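Local coordinates for protein CG14216 (Drosophila melanogaster, PDB 3P9Y) that probably removes phosphate from serine residues in the C-terminal domain of RNA polymerase II, acting as a protein phosphatase in RNA processing and termination, at residues 131-144 and 186-198. The protein carries 2 engineered substitutions. Sequence-based numbering, arbitrary orientation.
Sequences ESVDNRPVHVLNVD and RRKRVILHSVLFY
From P137 facing F197 to N142 facing L192, strand 137-142 runs antiparallel to strand 192-197, their axes 4.6 Å apart at closest approach and 148° between directions. Hydrogen-bonded pairs V138–L196, V140–S194 and N142–L192 each carry two backbone bonds. Strand 192-197 thereby forms an outer edge of the five-stranded sheet, adding an antiparallel strand to the otherwise parallel sheet of this low-molecular-weight protein tyrosine phosphatase-like fold; strand 111-114 flanks 137-142 across the sheet.

Beyond the strands, the chain terminus is gripped by the turn at 133-135. V133 N gives Y198 O an almost straight bond of 2.9 Å, and D134 N reaches Y198 OXT at 3.1 Å, while N135 N adds a weak bond to the same OXT. The Y198 ring brings CE2 to within 3.6 Å of V138 CB, the two side chains crossing at about a right angle, while its hydroxyl bonds to F109 N.

On the face bearing H139, L141 and H193, two imidazoles meet rim to rim, planes 40° apart: H139 ND1 and H193 NE2 share a hydrogen bond of 3.1 Å. With CG anti to the backbone N (chi1 177°), the H193 ring lies alongside L141, whose CD2 is 3.4 Å from H193 CD2. A leucine in place of H193 would probably leave H139 ND1 without this partner and the imidazole less firmly fixed in rotation.

D173 bonds H139 NE2, so the H139 ring is held at both nitrogens and links the edge strand to helix 172-187. Backbone amides meeting the terminal carboxylate are likely to stabilise its negative charge, and their bonds tether the chain's last residue to the turn preceding strand 137-142.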
loop_
_atom_site.group_PDB
_atom_site.type_symbol
_atom_site.label_atom_id
_atom_site.label_comp_id
_atom_site.label_asym_id
_atom_site.label_seq_id
_atom_site.Cartn_x
_atom_site.Cartn_y
_atom_site.Cartn_z
ATOM N N GLU A 131 19.486 3.936 -11.769
ATOM C CA GLU A 131 19.849 4.992 -12.701
ATOM C C GLU A 131 18.634 5.341 -13.550
ATOM O O GLU A 131 18.083 4.480 -14.234
ATOM C CB GLU A 131 20.999 4.540 -13.599
ATOM C CG GLU A 131 21.915 5.668 -14.045
ATOM C CD GLU A 131 22.779 6.191 -12.913
ATOM O OE1 GLU A 131 23.243 5.368 -12.092
ATOM O OE2 GLU A 131 22.996 7.420 -12.844
ATOM N N SER A 132 18.210 6.598 -13.501
ATOM C CA SER A 132 17.047 7.028 -14.264
ATOM C C SER A 132 17.429 7.195 -15.729
ATOM O O SER A 132 18.471 7.766 -16.044
ATOM C CB SER A 132 16.473 8.328 -13.697
ATOM O OG SER A 132 17.292 9.441 -13.999
ATOM N N VAL A 133 16.585 6.688 -16.621
ATOM C CA VAL A 133 16.907 6.647 -18.038
ATOM C C VAL A 133 15.728 7.077 -18.906
ATOM O O VAL A 133 15.728 6.851 -20.115
ATOM C CB VAL A 133 17.334 5.230 -18.454
ATOM C CG1 VAL A 133 18.546 4.791 -17.650
ATOM C CG2 VAL A 133 16.189 4.254 -18.262
ATOM N N ASP A 134 14.729 7.694 -18.285
ATOM C CA ASP A 134 13.555 8.187 -19.001
ATOM C C ASP A 134 13.188 9.597 -18.554
ATOM O O ASP A 134 12.484 10.315 -19.262
ATOM C CB ASP A 134 12.355 7.266 -18.761
ATOM C CG ASP A 134 12.555 5.878 -19.336
ATOM O OD1 ASP A 134 13.057 5.771 -20.475
ATOM O OD2 ASP A 134 12.200 4.895 -18.647
ATOM N N ASN A 135 13.663 9.990 -17.376
ATOM C CA ASN A 135 13.283 11.266 -16.783
ATOM C C ASN A 135 11.770 11.379 -16.585
ATOM O O ASN A 135 11.216 12.480 -16.565
ATOM C CB ASN A 135 13.804 12.433 -17.626
ATOM C CG ASN A 135 15.294 12.655 -17.448
ATOM O OD1 ASN A 135 15.855 12.349 -16.393
ATOM N ND2 ASN A 135 15.942 13.189 -18.477
ATOM N N ARG A 136 11.109 10.234 -16.436
ATOM C CA ARG A 136 9.687 10.210 -16.103
ATOM C C ARG A 136 9.515 10.439 -14.605
ATOM O O ARG A 136 9.929 9.609 -13.798
ATOM C CB ARG A 136 9.060 8.869 -16.492
ATOM C CG ARG A 136 7.633 8.693 -15.990
ATOM C CD ARG A 136 7.135 7.266 -16.192
ATOM N NE ARG A 136 5.791 7.072 -15.648
ATOM C CZ ARG A 136 5.078 5.958 -15.792
ATOM N NH1 ARG A 136 5.580 4.928 -16.461
ATOM N NH2 ARG A 136 3.860 5.871 -15.266
ATOM N N PRO A 137 8.905 11.569 -14.226
ATOM C CA PRO A 137 8.744 11.866 -12.800
ATOM C C PRO A 137 7.745 10.927 -12.126
ATOM O O PRO A 137 6.740 10.544 -12.729
ATOM C CB PRO A 137 8.199 13.302 -12.788
ATOM C CG PRO A 137 8.327 13.810 -14.190
ATOM C CD PRO A 137 8.308 12.611 -15.077
ATOM N N VAL A 138 8.044 10.554 -10.888
ATOM C CA VAL A 138 7.123 9.803 -10.047
ATOM C C VAL A 138 7.092 10.460 -8.674
ATOM O O VAL A 138 8.136 10.816 -8.126
ATOM C CB VAL A 138 7.546 8.330 -9.906
ATOM C CG1 VAL A 138 8.967 8.225 -9.375
ATOM C CG2 VAL A 138 6.571 7.585 -9.003
ATOM N N HIS A 139 5.896 10.636 -8.124
ATOM C CA HIS A 139 5.751 11.283 -6.827
ATOM C C HIS A 139 5.550 10.257 -5.722
ATOM O O HIS A 139 4.574 9.522 -5.731
ATOM C CB HIS A 139 4.570 12.245 -6.848
ATOM C CG HIS A 139 4.703 13.338 -7.860
ATOM N ND1 HIS A 139 5.546 14.414 -7.689
ATOM C CD2 HIS A 139 4.098 13.520 -9.056
ATOM C CE1 HIS A 139 5.459 15.211 -8.738
ATOM N NE2 HIS A 139 4.585 14.692 -9.581
ATOM N N VAL A 140 6.476 10.208 -4.774
ATOM C CA VAL A 140 6.325 9.341 -3.615
ATOM C C VAL A 140 5.722 10.157 -2.472
ATOM O O VAL A 140 6.229 11.224 -2.118
ATOM C CB VAL A 140 7.674 8.709 -3.204
ATOM C CG1 VAL A 140 7.475 7.678 -2.113
ATOM C CG2 VAL A 140 8.335 8.065 -4.417
ATOM N N LEU A 141 4.620 9.659 -1.916
ATOM C CA LEU A 141 3.888 10.361 -0.872
ATOM C C LEU A 141 3.685 9.440 0.318
ATOM O O LEU A 141 3.215 8.314 0.157
ATOM C CB LEU A 141 2.522 10.796 -1.399
ATOM C CG LEU A 141 2.529 11.655 -2.662
ATOM C CD1 LEU A 141 1.129 11.743 -3.258
ATOM C CD2 LEU A 141 3.079 13.045 -2.353
ATOM N N ASN A 142 4.038 9.903 1.513
ATOM C CA ASN A 142 3.818 9.105 2.710
ATOM C C ASN A 142 2.639 9.622 3.498
ATOM O O ASN A 142 2.564 10.806 3.817
ATOM C CB ASN A 142 5.043 9.094 3.621
ATOM C CG ASN A 142 4.861 8.169 4.812
ATOM O OD1 ASN A 142 4.947 6.946 4.685
ATOM N ND2 ASN A 142 4.593 8.750 5.972
ATOM N N VAL A 143 1.720 8.716 3.807
ATOM C CA VAL A 143 0.577 9.013 4.646
ATOM C C VAL A 143 0.537 7.958 5.746
ATOM O O VAL A 143 0.270 6.791 5.481
ATOM C CB VAL A 143 -0.734 8.963 3.850
ATOM C CG1 VAL A 143 -1.913 9.262 4.762
ATOM C CG2 VAL A 143 -0.695 9.949 2.684
ATOM N N ASP A 144 0.810 8.372 6.980
ATOM C CA ASP A 144 0.886 7.439 8.098
ATOM C C ASP A 144 -0.418 6.696 8.330
ATOM O O ASP A 144 -1.473 7.307 8.501
ATOM C CB ASP A 144 1.277 8.174 9.374
ATOM C CG ASP A 144 2.743 8.528 9.403
ATOM O OD1 ASP A 144 3.527 7.869 8.685
ATOM O OD2 ASP A 144 3.116 9.457 10.149
ATOM N N ARG A 186 -6.101 20.910 5.686
ATOM C CA ARG A 186 -7.520 20.594 5.828
ATOM C C ARG A 186 -7.743 19.311 6.622
ATOM O O ARG A 186 -8.694 19.211 7.395
ATOM C CB ARG A 186 -8.177 20.472 4.453
ATOM C CG ARG A 186 -9.693 20.337 4.516
ATOM C CD ARG A 186 -10.359 20.852 3.240
ATOM N NE ARG A 186 -11.809 20.650 3.244
ATOM C CZ ARG A 186 -12.392 19.477 3.024
ATOM N NH1 ARG A 186 -11.646 18.399 2.797
ATOM N NH2 ARG A 186 -13.715 19.376 3.038
ATOM N N ARG A 187 -6.860 18.337 6.426
ATOM C CA ARG A 187 -7.013 17.017 7.025
ATOM C C ARG A 187 -6.104 16.855 8.251
ATOM O O ARG A 187 -6.154 15.840 8.946
ATOM C CB ARG A 187 -6.697 15.939 5.985
ATOM C CG ARG A 187 -7.471 16.093 4.675
ATOM C CD ARG A 187 -8.978 16.043 4.910
ATOM N NE ARG A 187 -9.358 14.843 5.651
ATOM C CZ ARG A 187 -9.696 13.684 5.090
ATOM N NH1 ARG A 187 -9.715 13.544 3.768
ATOM N NH2 ARG A 187 -10.020 12.655 5.857
ATOM N N LYS A 188 -5.272 17.863 8.499
ATOM C CA LYS A 188 -4.394 17.889 9.667
ATOM C C LYS A 188 -3.468 16.681 9.727
ATOM O O LYS A 188 -3.286 16.086 10.788
ATOM C CB LYS A 188 -5.220 17.953 10.955
ATOM C CG LYS A 188 -6.387 18.925 10.898
ATOM C CD LYS A 188 -5.933 20.357 10.681
ATOM C CE LYS A 188 -7.130 21.308 10.638
ATOM N NZ LYS A 188 -6.725 22.718 10.386
ATOM N N ARG A 189 -2.892 16.315 8.586
ATOM C CA ARG A 189 -1.920 15.230 8.538
ATOM C C ARG A 189 -0.705 15.663 7.740
ATOM O O ARG A 189 -0.825 16.387 6.750
ATOM C CB ARG A 189 -2.518 13.989 7.882
ATOM C CG ARG A 189 -3.687 13.374 8.626
ATOM C CD ARG A 189 -4.385 12.355 7.732
ATOM N NE ARG A 189 -5.655 11.897 8.288
ATOM C CZ ARG A 189 -5.799 10.794 9.016
ATOM N NH1 ARG A 189 -4.754 10.011 9.284
ATOM N NH2 ARG A 189 -7.000 10.466 9.473
ATOM N N VAL A 190 0.465 15.215 8.167
ATOM C CA VAL A 190 1.681 15.507 7.439
ATOM C C VAL A 190 1.855 14.490 6.316
ATOM O O VAL A 190 1.665 13.290 6.504
ATOM C CB VAL A 190 2.911 15.483 8.360
ATOM C CG1 VAL A 190 4.185 15.567 7.550
ATOM C CG2 VAL A 190 2.831 16.627 9.361
ATOM N N ILE A 191 2.205 14.993 5.144
ATOM C CA ILE A 191 2.534 14.150 4.014
ATOM C C ILE A 191 4.006 14.346 3.685
ATOM O O ILE A 191 4.461 15.481 3.529
ATOM C CB ILE A 191 1.696 14.532 2.782
ATOM C CG1 ILE A 191 0.203 14.338 3.071
ATOM C CG2 ILE A 191 2.116 13.701 1.568
ATOM C CD1 ILE A 191 -0.689 14.762 1.931
ATOM N N LEU A 192 4.758 13.253 3.600
ATOM C CA LEU A 192 6.140 13.332 3.139
ATOM C C LEU A 192 6.114 13.200 1.622
ATOM O O LEU A 192 5.388 12.364 1.083
ATOM C CB LEU A 192 6.998 12.218 3.752
ATOM C CG LEU A 192 6.873 12.018 5.265
ATOM C CD1 LEU A 192 7.759 10.867 5.719
ATOM C CD2 LEU A 192 7.226 13.296 6.026
ATOM N N HIS A 193 6.898 14.018 0.932
ATOM C CA HIS A 193 6.875 14.027 -0.523
ATOM C C HIS A 193 8.273 14.073 -1.125
ATOM O O HIS A 193 9.111 14.876 -0.714
ATOM C CB HIS A 193 6.071 15.217 -1.032
ATOM C CG HIS A 193 6.057 15.334 -2.525
ATOM N ND1 HIS A 193 6.116 16.545 -3.181
ATOM C CD2 HIS A 193 5.988 14.387 -3.488
ATOM C CE1 HIS A 193 6.081 16.338 -4.484
ATOM N NE2 HIS A 193 6.006 15.037 -4.698
ATOM N N SER A 194 8.514 13.191 -2.091
ATOM C CA SER A 194 9.734 13.227 -2.884
ATOM C C SER A 194 9.368 13.040 -4.345
ATOM O O SER A 194 8.431 12.306 -4.666
ATOM C CB SER A 194 10.694 12.117 -2.457
ATOM O OG SER A 194 11.150 12.319 -1.134
ATOM N N VAL A 195 10.100 13.714 -5.225
ATOM C CA VAL A 195 9.979 13.472 -6.654
ATOM C C VAL A 195 11.193 12.690 -7.127
ATOM O O VAL A 195 12.324 13.161 -7.018
ATOM C CB VAL A 195 9.899 14.780 -7.454
ATOM C CG1 VAL A 195 9.608 14.481 -8.913
ATOM C CG2 VAL A 195 8.836 15.701 -6.871
ATOM N N LEU A 196 10.956 11.492 -7.647
ATOM C CA LEU A 196 12.024 10.674 -8.199
ATOM C C LEU A 196 11.779 10.472 -9.686
ATOM O O LEU A 196 10.786 10.955 -10.225
ATOM C CB LEU A 196 12.092 9.341 -7.465
ATOM C CG LEU A 196 12.368 9.523 -5.972
ATOM C CD1 LEU A 196 11.947 8.303 -5.177
ATOM C CD2 LEU A 196 13.840 9.840 -5.744
ATOM N N PHE A 197 12.685 9.771 -10.353
ATOM C CA PHE A 197 12.597 9.614 -11.797
ATOM C C PHE A 197 12.955 8.199 -12.220
ATOM O O PHE A 197 13.889 7.601 -11.693
ATOM C CB PHE A 197 13.524 10.612 -12.497
ATOM C CG PHE A 197 13.167 12.052 -12.244
ATOM C CD1 PHE A 197 12.316 12.730 -13.100
ATOM C CD2 PHE A 197 13.683 12.725 -11.150
ATOM C CE1 PHE A 197 11.985 14.053 -12.868
ATOM C CE2 PHE A 197 13.356 14.045 -10.914
ATOM C CZ PHE A 197 12.504 14.710 -11.774
ATOM N N TYR A 198 12.200 7.667 -13.174
ATOM C CA TYR A 198 12.531 6.388 -13.781
ATOM C C TYR A 198 13.507 6.612 -14.923
ATOM O O TYR A 198 14.121 5.665 -15.410
ATOM C CB TYR A 198 11.280 5.698 -14.315
ATOM C CG TYR A 198 10.333 5.219 -13.244
ATOM C CD1 TYR A 198 10.607 4.075 -12.511
ATOM C CD2 TYR A 198 9.160 5.904 -12.975
ATOM C CE1 TYR A 198 9.738 3.628 -11.534
ATOM C CE2 TYR A 198 8.283 5.463 -12.002
ATOM C CZ TYR A 198 8.578 4.327 -11.284
ATOM O OH TYR A 198 7.704 3.889 -10.316
ATOM O OXT TYR A 198 13.684 7.740 -15.385
HETATM O O HOH W 1 15.390 3.644 -13.031
HETATM O O HOH W 2 3.735 11.520 6.870
HETATM O O HOH W 3 0.525 11.275 7.925
HETATM O O HOH W 4 -1.908 9.939 8.472
#